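Local coordinates for lovastatin nonaketide synthase, polyketide synthase component (Aspergillus terreus, PDB 7CPX), which builds the nonaketide backbone of the lovastatin precursor dihydromonacolin L from malonyl-CoA units, working together with the enoyl reductase LovC, at residues S1038-R1050 against I1060-L1074. The protein carries 2 engineered substitutions. Numbering follows the deposited sequence.
Sequences SLVELNLTADVSR and ISFKIDSCLSKEGNL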
loop_
_atom_site.group_PDB
_atom_site.type_symbol
_atom_site.label_atom_id
_atom_site.label_comp_id
_atom_site.label_asym_id
_atom_site.label_seq_id
_atom_site.Cartn_x
_atom_site.Cartn_y
_atom_site.Cartn_z
ATOM N N SER A 1038 16.644 12.310 -13.108
ATOM C CA SER A 1038 16.064 12.444 -11.780
ATOM C C SER A 1038 14.950 11.425 -11.588
ATOM O O SER A 1038 14.091 11.254 -12.458
ATOM C CB SER A 1038 15.526 13.860 -11.577
ATOM O OG SER A 1038 14.485 14.144 -12.494
ATOM N N LEU A 1039 14.966 10.746 -10.445
ATOM C CA LEU A 1039 13.959 9.747 -10.119
ATOM C C LEU A 1039 12.860 10.391 -9.286
ATOM O O LEU A 1039 13.131 10.968 -8.228
ATOM C CB LEU A 1039 14.577 8.575 -9.361
ATOM C CG LEU A 1039 15.418 7.590 -10.173
ATOM C CD1 LEU A 1039 16.160 6.648 -9.242
ATOM C CD2 LEU A 1039 14.549 6.798 -11.136
ATOM N N VAL A 1040 11.626 10.292 -9.766
ATOM C CA VAL A 1040 10.448 10.750 -9.043
ATOM C C VAL A 1040 9.609 9.523 -8.728
ATOM O O VAL A 1040 9.204 8.790 -9.638
ATOM C CB VAL A 1040 9.645 11.778 -9.854
ATOM C CG1 VAL A 1040 8.393 12.189 -9.102
ATOM C CG2 VAL A 1040 10.503 12.992 -10.164
ATOM N N GLU A 1041 9.361 9.288 -7.444
ATOM C CA GLU A 1041 8.604 8.113 -7.043
ATOM C C GLU A 1041 7.124 8.326 -7.316
ATOM O O GLU A 1041 6.545 9.333 -6.901
ATOM C CB GLU A 1041 8.830 7.813 -5.564
ATOM C CG GLU A 1041 8.041 6.619 -5.051
ATOM C CD GLU A 1041 8.419 6.236 -3.637
ATOM O OE1 GLU A 1041 9.457 6.725 -3.147
ATOM O OE2 GLU A 1041 7.679 5.445 -3.015
ATOM N N LEU A 1042 6.517 7.373 -8.020
ATOM C CA LEU A 1042 5.084 7.348 -8.271
ATOM C C LEU A 1042 4.522 6.062 -7.689
ATOM O O LEU A 1042 4.939 4.963 -8.076
ATOM C CB LEU A 1042 4.779 7.437 -9.767
ATOM C CG LEU A 1042 5.202 8.722 -10.477
ATOM C CD1 LEU A 1042 4.791 8.671 -11.934
ATOM C CD2 LEU A 1042 4.596 9.937 -9.805
ATOM N N ASN A 1043 3.580 6.199 -6.763
ATOM C CA ASN A 1043 2.914 5.067 -6.136
ATOM C C ASN A 1043 1.429 5.187 -6.430
ATOM O O ASN A 1043 0.749 6.054 -5.875
ATOM C CB ASN A 1043 3.183 5.038 -4.633
ATOM C CG ASN A 1043 4.657 5.175 -4.304
ATOM O OD1 ASN A 1043 5.037 5.920 -3.404
ATOM N ND2 ASN A 1043 5.496 4.460 -5.044
ATOM N N LEU A 1044 0.931 4.339 -7.322
ATOM C CA LEU A 1044 -0.488 4.326 -7.659
ATOM C C LEU A 1044 -1.174 3.313 -6.756
ATOM O O LEU A 1044 -1.022 2.103 -6.933
ATOM C CB LEU A 1044 -0.700 3.997 -9.130
ATOM C CG LEU A 1044 -2.144 3.672 -9.520
ATOM C CD1 LEU A 1044 -3.115 4.651 -8.892
ATOM C CD2 LEU A 1044 -2.307 3.680 -11.024
ATOM N N THR A 1045 -1.919 3.813 -5.777
ATOM C CA THR A 1045 -2.696 2.973 -4.877
ATOM C C THR A 1045 -4.134 2.933 -5.376
ATOM O O THR A 1045 -4.804 3.969 -5.426
ATOM C CB THR A 1045 -2.636 3.508 -3.448
ATOM O OG1 THR A 1045 -1.269 3.624 -3.033
ATOM C CG2 THR A 1045 -3.378 2.582 -2.500
ATOM N N ALA A 1046 -4.600 1.744 -5.740
ATOM C CA ALA A 1046 -5.937 1.546 -6.282
ATOM C C ALA A 1046 -6.662 0.527 -5.421
ATOM O O ALA A 1046 -6.215 -0.616 -5.294
ATOM C CB ALA A 1046 -5.877 1.078 -7.736
ATOM N N ASP A 1047 -7.785 0.934 -4.842
ATOM C CA ASP A 1047 -8.545 0.108 -3.918
ATOM C C ASP A 1047 -9.959 -0.029 -4.455
ATOM O O ASP A 1047 -10.683 0.965 -4.559
ATOM C CB ASP A 1047 -8.547 0.737 -2.528
ATOM C CG ASP A 1047 -7.244 1.438 -2.218
ATOM O OD1 ASP A 1047 -6.256 0.749 -1.890
ATOM O OD2 ASP A 1047 -7.199 2.680 -2.336
ATOM N N VAL A 1048 -10.350 -1.255 -4.795
ATOM C CA VAL A 1048 -11.656 -1.501 -5.398
ATOM C C VAL A 1048 -12.694 -1.395 -4.285
ATOM O O VAL A 1048 -12.939 -2.351 -3.548
ATOM C CB VAL A 1048 -11.720 -2.853 -6.112
ATOM C CG1 VAL A 1048 -11.085 -3.930 -5.278
ATOM C CG2 VAL A 1048 -13.155 -3.216 -6.416
ATOM N N SER A 1049 -13.308 -0.217 -4.163
ATOM C CA SER A 1049 -14.339 -0.014 -3.157
ATOM C C SER A 1049 -15.585 -0.840 -3.441
ATOM O O SER A 1049 -16.364 -1.099 -2.519
ATOM C CB SER A 1049 -14.704 1.467 -3.076
ATOM O OG SER A 1049 -15.143 1.950 -4.334
ATOM N N ARG A 1050 -15.790 -1.256 -4.689
ATOM C CA ARG A 1050 -16.931 -2.095 -5.047
ATOM C C ARG A 1050 -16.466 -3.113 -6.076
ATOM O O ARG A 1050 -15.931 -2.735 -7.120
ATOM C CB ARG A 1050 -18.084 -1.260 -5.600
ATOM C CG ARG A 1050 -19.359 -2.055 -5.835
ATOM C CD ARG A 1050 -20.061 -1.625 -7.112
ATOM N NE ARG A 1050 -20.497 -0.234 -7.065
ATOM C CZ ARG A 1050 -21.169 0.373 -8.034
ATOM N NH1 ARG A 1050 -21.500 -0.261 -9.147
ATOM N NH2 ARG A 1050 -21.518 1.646 -7.882
ATOM N N ILE A 1060 -13.209 1.625 -8.102
ATOM C CA ILE A 1060 -11.854 1.582 -7.567
ATOM C C ILE A 1060 -11.347 2.994 -7.312
ATOM O O ILE A 1060 -11.059 3.736 -8.253
ATOM C CB ILE A 1060 -10.905 0.848 -8.534
ATOM C CG1 ILE A 1060 -11.551 -0.435 -9.060
ATOM C CG2 ILE A 1060 -9.588 0.535 -7.851
ATOM C CD1 ILE A 1060 -10.703 -1.161 -10.074
ATOM N N SER A 1061 -11.215 3.371 -6.047
ATOM C CA SER A 1061 -10.601 4.654 -5.735
ATOM C C SER A 1061 -9.096 4.563 -5.944
ATOM O O SER A 1061 -8.428 3.693 -5.383
ATOM C CB SER A 1061 -10.913 5.057 -4.295
ATOM O OG SER A 1061 -12.309 5.144 -4.081
ATOM N N PHE A 1062 -8.556 5.471 -6.755
ATOM C CA PHE A 1062 -7.149 5.428 -7.115
ATOM C C PHE A 1062 -6.490 6.750 -6.758
ATOM O O PHE A 1062 -7.113 7.813 -6.816
ATOM C CB PHE A 1062 -6.954 5.122 -8.608
ATOM C CG PHE A 1062 -7.260 6.279 -9.515
ATOM C CD1 PHE A 1062 -6.260 7.148 -9.903
ATOM C CD2 PHE A 1062 -8.540 6.489 -9.993
ATOM C CE1 PHE A 1062 -6.527 8.210 -10.739
ATOM C CE2 PHE A 1062 -8.815 7.550 -10.833
ATOM C CZ PHE A 1062 -7.807 8.413 -11.206
ATOM N N LYS A 1063 -5.219 6.661 -6.374
ATOM C CA LYS A 1063 -4.428 7.819 -5.969
ATOM C C LYS A 1063 -3.000 7.603 -6.445
ATOM O O LYS A 1063 -2.335 6.661 -6.006
ATOM C CB LYS A 1063 -4.465 8.017 -4.454
ATOM C CG LYS A 1063 -5.859 8.119 -3.868
ATOM C CD LYS A 1063 -5.809 8.248 -2.356
ATOM C CE LYS A 1063 -7.199 8.242 -1.749
ATOM N NZ LYS A 1063 -8.018 9.388 -2.226
ATOM N N ILE A 1064 -2.535 8.465 -7.344
ATOM C CA ILE A 1064 -1.137 8.469 -7.772
ATOM C C ILE A 1064 -0.423 9.436 -6.835
ATOM O O ILE A 1064 -0.473 10.653 -7.007
ATOM C CB ILE A 1064 -0.981 8.864 -9.238
ATOM C CG1 ILE A 1064 -1.558 7.792 -10.162
ATOM C CG2 ILE A 1064 0.481 9.101 -9.562
ATOM C CD1 ILE A 1064 -3.051 7.845 -10.288
ATOM N N ASP A 1065 0.221 8.886 -5.811
ATOM C CA ASP A 1065 1.070 9.682 -4.943
ATOM C C ASP A 1065 2.434 9.874 -5.589
ATOM O O ASP A 1065 2.962 8.977 -6.251
ATOM C CB ASP A 1065 1.224 9.002 -3.586
ATOM C CG ASP A 1065 -0.108 8.635 -2.965
ATOM O OD1 ASP A 1065 -1.094 9.366 -3.195
ATOM O OD2 ASP A 1065 -0.170 7.616 -2.245
ATOM N N SER A 1066 3.010 11.057 -5.394
ATOM C CA SER A 1066 4.273 11.395 -6.027
ATOM C C SER A 1066 5.234 11.983 -5.008
ATOM O O SER A 1066 4.832 12.675 -4.070
ATOM C CB SER A 1066 4.081 12.386 -7.178
ATOM O OG SER A 1066 3.401 13.549 -6.741
ATOM N N CYS A 1067 6.515 11.694 -5.215
ATOM C CA CYS A 1067 7.596 12.273 -4.427
ATOM C C CYS A 1067 8.716 12.656 -5.379
ATOM O O CYS A 1067 9.354 11.780 -5.969
ATOM C CB CYS A 1067 8.108 11.297 -3.369
ATOM S SG CYS A 1067 9.421 11.982 -2.352
ATOM N N LEU A 1068 8.953 13.961 -5.526
ATOM C CA LEU A 1068 9.922 14.430 -6.510
ATOM C C LEU A 1068 11.338 13.982 -6.173
ATOM O O LEU A 1068 12.081 13.564 -7.068
ATOM C CB LEU A 1068 9.860 15.953 -6.614
ATOM C CG LEU A 1068 8.458 16.537 -6.813
ATOM C CD1 LEU A 1068 8.529 18.034 -7.060
ATOM C CD2 LEU A 1068 7.734 15.839 -7.953
ATOM N N SER A 1069 11.731 14.061 -4.904
ATOM C CA SER A 1069 13.081 13.701 -4.497
ATOM C C SER A 1069 13.023 12.948 -3.178
ATOM O O SER A 1069 12.171 13.228 -2.332
ATOM C CB SER A 1069 13.969 14.943 -4.358
ATOM O OG SER A 1069 15.275 14.588 -3.938
ATOM N N LYS A 1070 13.964 12.019 -2.994
ATOM C CA LYS A 1070 13.950 11.172 -1.808
ATOM C C LYS A 1070 14.031 11.984 -0.525
ATOM O O LYS A 1070 13.642 11.490 0.539
ATOM C CB LYS A 1070 15.106 10.165 -1.870
ATOM C CG LYS A 1070 16.498 10.784 -1.993
ATOM C CD LYS A 1070 17.108 11.104 -0.635
ATOM C CE LYS A 1070 18.588 11.429 -0.756
ATOM N NZ LYS A 1070 18.839 12.603 -1.636
ATOM N N GLU A 1071 14.530 13.219 -0.599
ATOM C CA GLU A 1071 14.563 14.073 0.581
ATOM C C GLU A 1071 13.161 14.380 1.088
ATOM O O GLU A 1071 12.935 14.409 2.304
ATOM C CB GLU A 1071 15.307 15.370 0.265
ATOM C CG GLU A 1071 14.657 16.206 -0.829
ATOM C CD GLU A 1071 15.478 17.425 -1.197
ATOM O OE1 GLU A 1071 16.617 17.550 -0.700
ATOM O OE2 GLU A 1071 14.983 18.260 -1.984
ATOM N N GLY A 1072 12.209 14.608 0.180
ATOM C CA GLY A 1072 10.864 14.969 0.573
ATOM C C GLY A 1072 9.986 13.767 0.866
ATOM O O GLY A 1072 10.334 12.620 0.590
ATOM N N ASN A 1073 8.823 14.053 1.445
ATOM C CA ASN A 1073 7.847 13.024 1.753
ATOM C C ASN A 1073 7.006 12.696 0.523
ATOM O O ASN A 1073 7.031 13.404 -0.488
ATOM C CB ASN A 1073 6.937 13.470 2.897
ATOM C CG ASN A 1073 7.683 13.636 4.205
ATOM O OD1 ASN A 1073 8.243 14.697 4.482
ATOM N ND2 ASN A 1073 7.691 12.587 5.018
ATOM N N LEU A 1074 6.256 11.605 0.623
ATOM C CA LEU A 1074 5.377 11.195 -0.464
ATOM C C LEU A 1074 4.127 12.064 -0.461
ATOM O O LEU A 1074 3.440 12.174 0.559
ATOM C CB LEU A 1074 5.014 9.720 -0.321
ATOM C CG LEU A 1074 4.436 9.040 -1.563
ATOM C CD1 LEU A 1074 5.447 9.010 -2.690
ATOM C CD2 LEU A 1074 3.979 7.632 -1.233
#
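L1044 and I1064 face each other as a non-hydrogen-bonded antiparallel pair, and their side chains carry the apolar half of this contact. With CG of L1044 anti to the backbone N (chi1 168°), its CD1 is carried across to the neighbouring strand, 3.5 Å from I1064 CD1 and 3.9 Å from F1062 CB. The I1064 CD1 methyl in turn sits at the edge of the F1062 ring, in its plane. Further along the same face, A1046 CB lies 3.8 Å from I1060 CG2, while at the other end L1042 CD2 packs 3.6 Å from S1066 CB. Helix 995-1012 lies over this face from L1044 to I1060, with A1002 on F1062, A1005 on L1044 and I1009 on both A1046 and I1060.

The opposite face is polar and turned toward the second subunit. E1041 reaches out in an extended chain to a salt bridge with R941 of that subunit. K1063 NZ donates to V1048 O of the second subunit, whereas D1047 OD1 is hydrogen-bonded to S967 OG of its own chain. In the plane of the sheet, the backbone bonds run both ways through the hydrogen-bonded pairs E1041-C1067, N1043-D1065, T1045-K1063 and D1047-S1061; N1043 N to D1065 O is nearly straight (2.9 Å, 170°), but S1061 N to D1047 O is weak. Pairing stops beyond C1067, where the chain leaves the strand through a type I turn from S1069 to G1072, with K1070 and E1071 exposed. Strands 1040-1052 and 1057-1067 thus form a long antiparallel hairpin that contributes two strands to the curved antiparallel sheet wrapping a long central helix, consistent with the N-terminal hotdog fold of the dehydratase domain.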